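Transcriptional regulator containing CBS domains (Streptococcus pneumoniae, PDB 6UOF) probably regulates transcription in response to a small ligand sensed by its paired CBS domains, the part of the longer protein present here. Local coordinates at residues His13-Thr21 / Asn34-Asn43. Residues are numbered along the deposited sequence; the frame is centred on the assembly and turned at random.
Sequences HEYGFLRET and NRSSRFPVIN. With NA (sodium ion), chain C.
Tyr15 reaches along the chain leading into strand 39-42 and donates its hydroxyl to Arg38, OH to O 2.7 Å, in the plane of that carbonyl. Its CG stands anti to the backbone N (chi1 179°), which turns the ring toward Arg38 and Phe39, although CB itself points away; CE2 lies 3.7 Å from CD1 of Phe39, the ring planes inclined at 59°. The edge of Phe39 meets the carbonyl oxygens of Tyr15 and Gly16, set tightly against the turn at Gly16, the first residue beyond the helix, whose phi is positive. Asn34 ND2 also bonds Tyr15 O at 2.9 Å, from above the carbonyl plane. Beyond this, Leu18 and Arg19 pair in parallel with Val41 and Ile42; Leu18 N to Pro40 O, 3.0 Å, is almost straight. The outer side is looser and wetter: Ile42 CD1 touches Phe17 CE2 at 3.8 Å, the Phe17 ring edge meets the face of the exposed Arg19 guanidinium, and one water bonds Asn43 ND2 and, weakly, Glu20 OE2, while Asn43 OD1 accepts from His45 N. A sodium ion takes Asn34 O and three waters, one bridging Tyr15 O and Ser36 OG. The contact closes the beta-alpha-beta unit of the first CBS domain: helix 24-34 covers Leu18 and Phe39, while Tyr15, Pro40 and Ile42 pack on strand 107-112.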
loop_
_atom_site.group_PDB
_atom_site.type_symbol
_atom_site.label_atom_id
_atom_site.label_comp_id
_atom_site.label_asym_id
_atom_site.label_seq_id
_atom_site.Cartn_x
_atom_site.Cartn_y
_atom_site.Cartn_z
ATOM N N HIS A 13 8.020 0.698 -7.158
ATOM C CA HIS A 13 9.472 0.820 -6.851
ATOM C C HIS A 13 9.819 2.180 -6.234
ATOM O O HIS A 13 10.855 2.251 -5.545
ATOM C CB HIS A 13 10.307 0.563 -8.096
ATOM C CG HIS A 13 9.976 1.498 -9.198
ATOM N ND1 HIS A 13 8.988 1.217 -10.124
ATOM C CD2 HIS A 13 10.477 2.712 -9.521
ATOM C CE1 HIS A 13 8.909 2.219 -10.979
ATOM N NE2 HIS A 13 9.805 3.146 -10.629
ATOM N N GLU A 14 9.001 3.212 -6.475
ATOM C CA GLU A 14 9.276 4.560 -5.914
ATOM C C GLU A 14 8.823 4.594 -4.455
ATOM O O GLU A 14 9.613 5.018 -3.589
ATOM C CB GLU A 14 8.496 5.654 -6.644
ATOM C CG GLU A 14 8.824 5.812 -8.111
ATOM C CD GLU A 14 8.019 6.915 -8.788
ATOM O OE1 GLU A 14 7.325 7.687 -8.072
ATOM O OE2 GLU A 14 8.059 6.993 -10.028
ATOM N N TYR A 15 7.588 4.150 -4.207
ATOM C CA TYR A 15 6.971 4.235 -2.862
ATOM C C TYR A 15 7.469 3.130 -1.926
ATOM O O TYR A 15 7.749 3.386 -0.727
ATOM C CB TYR A 15 5.452 4.160 -2.989
ATOM C CG TYR A 15 4.790 4.217 -1.643
ATOM C CD1 TYR A 15 4.564 5.420 -1.008
ATOM C CD2 TYR A 15 4.448 3.049 -0.974
ATOM C CE1 TYR A 15 3.994 5.476 0.251
ATOM C CE2 TYR A 15 3.861 3.090 0.285
ATOM C CZ TYR A 15 3.634 4.308 0.901
ATOM O OH TYR A 15 3.072 4.364 2.149
ATOM N N GLY A 16 7.590 1.924 -2.461
ATOM C CA GLY A 16 7.982 0.755 -1.655
ATOM C C GLY A 16 6.921 -0.329 -1.660
ATOM O O GLY A 16 5.720 -0.033 -1.696
ATOM N N PHE A 17 7.375 -1.565 -1.569
ATOM C CA PHE A 17 6.438 -2.698 -1.441
ATOM C C PHE A 17 7.189 -3.824 -0.754
ATOM O O PHE A 17 8.426 -3.842 -0.745
ATOM C CB PHE A 17 5.898 -3.167 -2.794
ATOM C CG PHE A 17 6.948 -3.815 -3.658
ATOM C CD1 PHE A 17 7.833 -3.060 -4.417
ATOM C CD2 PHE A 17 7.052 -5.197 -3.706
ATOM C CE1 PHE A 17 8.807 -3.676 -5.185
ATOM C CE2 PHE A 17 8.026 -5.813 -4.481
ATOM C CZ PHE A 17 8.900 -5.048 -5.215
ATOM N N LEU A 18 6.421 -4.740 -0.175
ATOM C CA LEU A 18 7.018 -5.954 0.430
ATOM C C LEU A 18 6.449 -7.209 -0.214
ATOM O O LEU A 18 5.380 -7.151 -0.813
ATOM C CB LEU A 18 6.750 -5.958 1.932
ATOM C CG LEU A 18 7.696 -5.033 2.699
ATOM C CD1 LEU A 18 7.051 -4.451 3.920
ATOM C CD2 LEU A 18 9.003 -5.721 3.041
ATOM N N ARG A 19 7.238 -8.268 -0.152
ATOM C CA ARG A 19 6.780 -9.598 -0.613
ATOM C C ARG A 19 6.311 -10.367 0.620
ATOM O O ARG A 19 6.873 -10.145 1.734
ATOM C CB ARG A 19 7.898 -10.305 -1.372
ATOM C CG ARG A 19 8.257 -9.576 -2.661
ATOM C CD ARG A 19 9.243 -10.331 -3.541
ATOM N NE ARG A 19 9.367 -9.780 -4.914
ATOM C CZ ARG A 19 10.291 -8.929 -5.326
ATOM N NH1 ARG A 19 10.245 -8.465 -6.561
ATOM N NH2 ARG A 19 11.243 -8.516 -4.506
ATOM N N GLU A 20 5.340 -11.256 0.447
ATOM C CA GLU A 20 4.789 -11.932 1.648
ATOM C C GLU A 20 5.865 -12.825 2.282
ATOM O O GLU A 20 5.727 -13.135 3.489
ATOM C CB GLU A 20 3.459 -12.589 1.304
ATOM C CG GLU A 20 3.625 -13.824 0.487
ATOM C CD GLU A 20 2.375 -14.641 0.211
ATOM O OE1 GLU A 20 1.279 -14.244 0.631
ATOM O OE2 GLU A 20 2.519 -15.686 -0.407
ATOM N N THR A 21 6.907 -13.196 1.526
ATOM C CA THR A 21 8.050 -14.027 1.997
ATOM C C THR A 21 9.206 -13.162 2.520
ATOM O O THR A 21 10.194 -13.745 2.999
ATOM C CB THR A 21 8.494 -15.005 0.909
ATOM O OG1 THR A 21 8.624 -14.240 -0.291
ATOM C CG2 THR A 21 7.503 -16.130 0.719
ATOM N N ASN A 34 12.835 4.440 3.025
ATOM C CA ASN A 34 11.774 5.149 2.263
ATOM C C ASN A 34 11.039 6.196 3.090
ATOM O O ASN A 34 10.301 6.993 2.487
ATOM C CB ASN A 34 10.780 4.143 1.681
ATOM C CG ASN A 34 11.373 3.292 0.572
ATOM O OD1 ASN A 34 12.585 3.082 0.494
ATOM N ND2 ASN A 34 10.509 2.798 -0.303
ATOM N N ARG A 35 11.222 6.174 4.408
ATOM C CA ARG A 35 10.584 7.203 5.276
ATOM C C ARG A 35 9.061 7.085 5.184
ATOM O O ARG A 35 8.394 8.112 5.286
ATOM C CB ARG A 35 10.960 8.632 4.864
ATOM C CG ARG A 35 12.451 8.889 4.710
ATOM C CD ARG A 35 13.220 8.649 5.996
ATOM N NE ARG A 35 14.628 8.934 5.799
ATOM C CZ ARG A 35 15.170 10.136 5.884
ATOM N NH1 ARG A 35 14.418 11.184 6.172
ATOM N NH2 ARG A 35 16.464 10.290 5.670
ATOM N N SER A 36 8.552 5.867 5.026
ATOM C CA SER A 36 7.103 5.534 4.975
ATOM C C SER A 36 6.921 4.279 5.830
ATOM O O SER A 36 7.910 3.539 5.970
ATOM C CB SER A 36 6.597 5.307 3.571
ATOM O OG SER A 36 6.645 6.490 2.787
ATOM N N SER A 37 5.709 4.019 6.317
ATOM C CA SER A 37 5.536 2.844 7.222
ATOM C C SER A 37 4.358 1.946 6.836
ATOM O O SER A 37 4.100 0.975 7.576
ATOM C CB SER A 37 5.385 3.295 8.640
ATOM O OG SER A 37 4.228 4.096 8.782
ATOM N N ARG A 38 3.661 2.244 5.754
ATOM C CA ARG A 38 2.508 1.419 5.331
ATOM C C ARG A 38 2.761 0.986 3.893
ATOM O O ARG A 38 2.880 1.843 3.008
ATOM C CB ARG A 38 1.199 2.178 5.504
ATOM C CG ARG A 38 0.983 2.621 6.942
ATOM C CD ARG A 38 -0.384 3.191 7.224
ATOM N NE ARG A 38 -0.499 3.476 8.644
ATOM C CZ ARG A 38 -1.577 3.969 9.231
ATOM N NH1 ARG A 38 -2.663 4.230 8.524
ATOM N NH2 ARG A 38 -1.570 4.188 10.531
ATOM N N PHE A 39 2.866 -0.316 3.703
ATOM C CA PHE A 39 3.212 -0.823 2.351
ATOM C C PHE A 39 2.279 -1.925 1.891
ATOM O O PHE A 39 1.832 -2.757 2.694
ATOM C CB PHE A 39 4.625 -1.408 2.320
ATOM C CG PHE A 39 5.697 -0.425 2.702
ATOM C CD1 PHE A 39 6.094 0.563 1.814
ATOM C CD2 PHE A 39 6.293 -0.455 3.947
ATOM C CE1 PHE A 39 7.061 1.488 2.170
ATOM C CE2 PHE A 39 7.270 0.456 4.295
ATOM C CZ PHE A 39 7.648 1.430 3.411
ATOM N N PRO A 40 1.990 -2.003 0.567
ATOM C CA PRO A 40 1.275 -3.159 0.027
ATOM C C PRO A 40 2.206 -4.372 0.050
ATOM O O PRO A 40 3.413 -4.248 -0.073
ATOM C CB PRO A 40 0.964 -2.748 -1.412
ATOM C CG PRO A 40 2.097 -1.791 -1.783
ATOM C CD PRO A 40 2.401 -1.052 -0.490
ATOM N N VAL A 41 1.587 -5.541 0.166
ATOM C CA VAL A 41 2.318 -6.838 0.158
ATOM C C VAL A 41 1.830 -7.685 -1.014
ATOM O O VAL A 41 0.615 -7.826 -1.180
ATOM C CB VAL A 41 2.102 -7.594 1.475
ATOM C CG1 VAL A 41 2.978 -8.826 1.489
ATOM C CG2 VAL A 41 2.385 -6.714 2.685
ATOM N N ILE A 42 2.785 -8.229 -1.770
ATOM C CA ILE A 42 2.423 -9.086 -2.934
ATOM C C ILE A 42 2.898 -10.523 -2.737
ATOM O O ILE A 42 3.893 -10.768 -2.062
ATOM C CB ILE A 42 2.999 -8.519 -4.242
ATOM C CG1 ILE A 42 4.529 -8.428 -4.218
ATOM C CG2 ILE A 42 2.328 -7.207 -4.585
ATOM C CD1 ILE A 42 5.171 -8.096 -5.557
ATOM N N ASN A 43 2.190 -11.431 -3.392
ATOM C CA ASN A 43 2.655 -12.835 -3.421
ATOM C C ASN A 43 3.525 -13.043 -4.668
ATOM O O ASN A 43 3.811 -12.070 -5.409
ATOM C CB ASN A 43 1.486 -13.818 -3.320
ATOM C CG ASN A 43 0.563 -13.793 -4.518
ATOM O OD1 ASN A 43 0.883 -13.194 -5.543
ATOM N ND2 ASN A 43 -0.571 -14.467 -4.408
HETATM NA NA NA C . 9.395 7.629 0.468
HETATM O O HOH W 1 10.388 6.262 -1.120
HETATM O O HOH W 2 7.745 5.967 0.402
HETATM O O HOH W 3 6.975 -11.199 -6.160
HETATM O O HOH W 4 -0.557 -16.031 -1.865
HETATM O O HOH W 5 8.210 8.994 2.085
#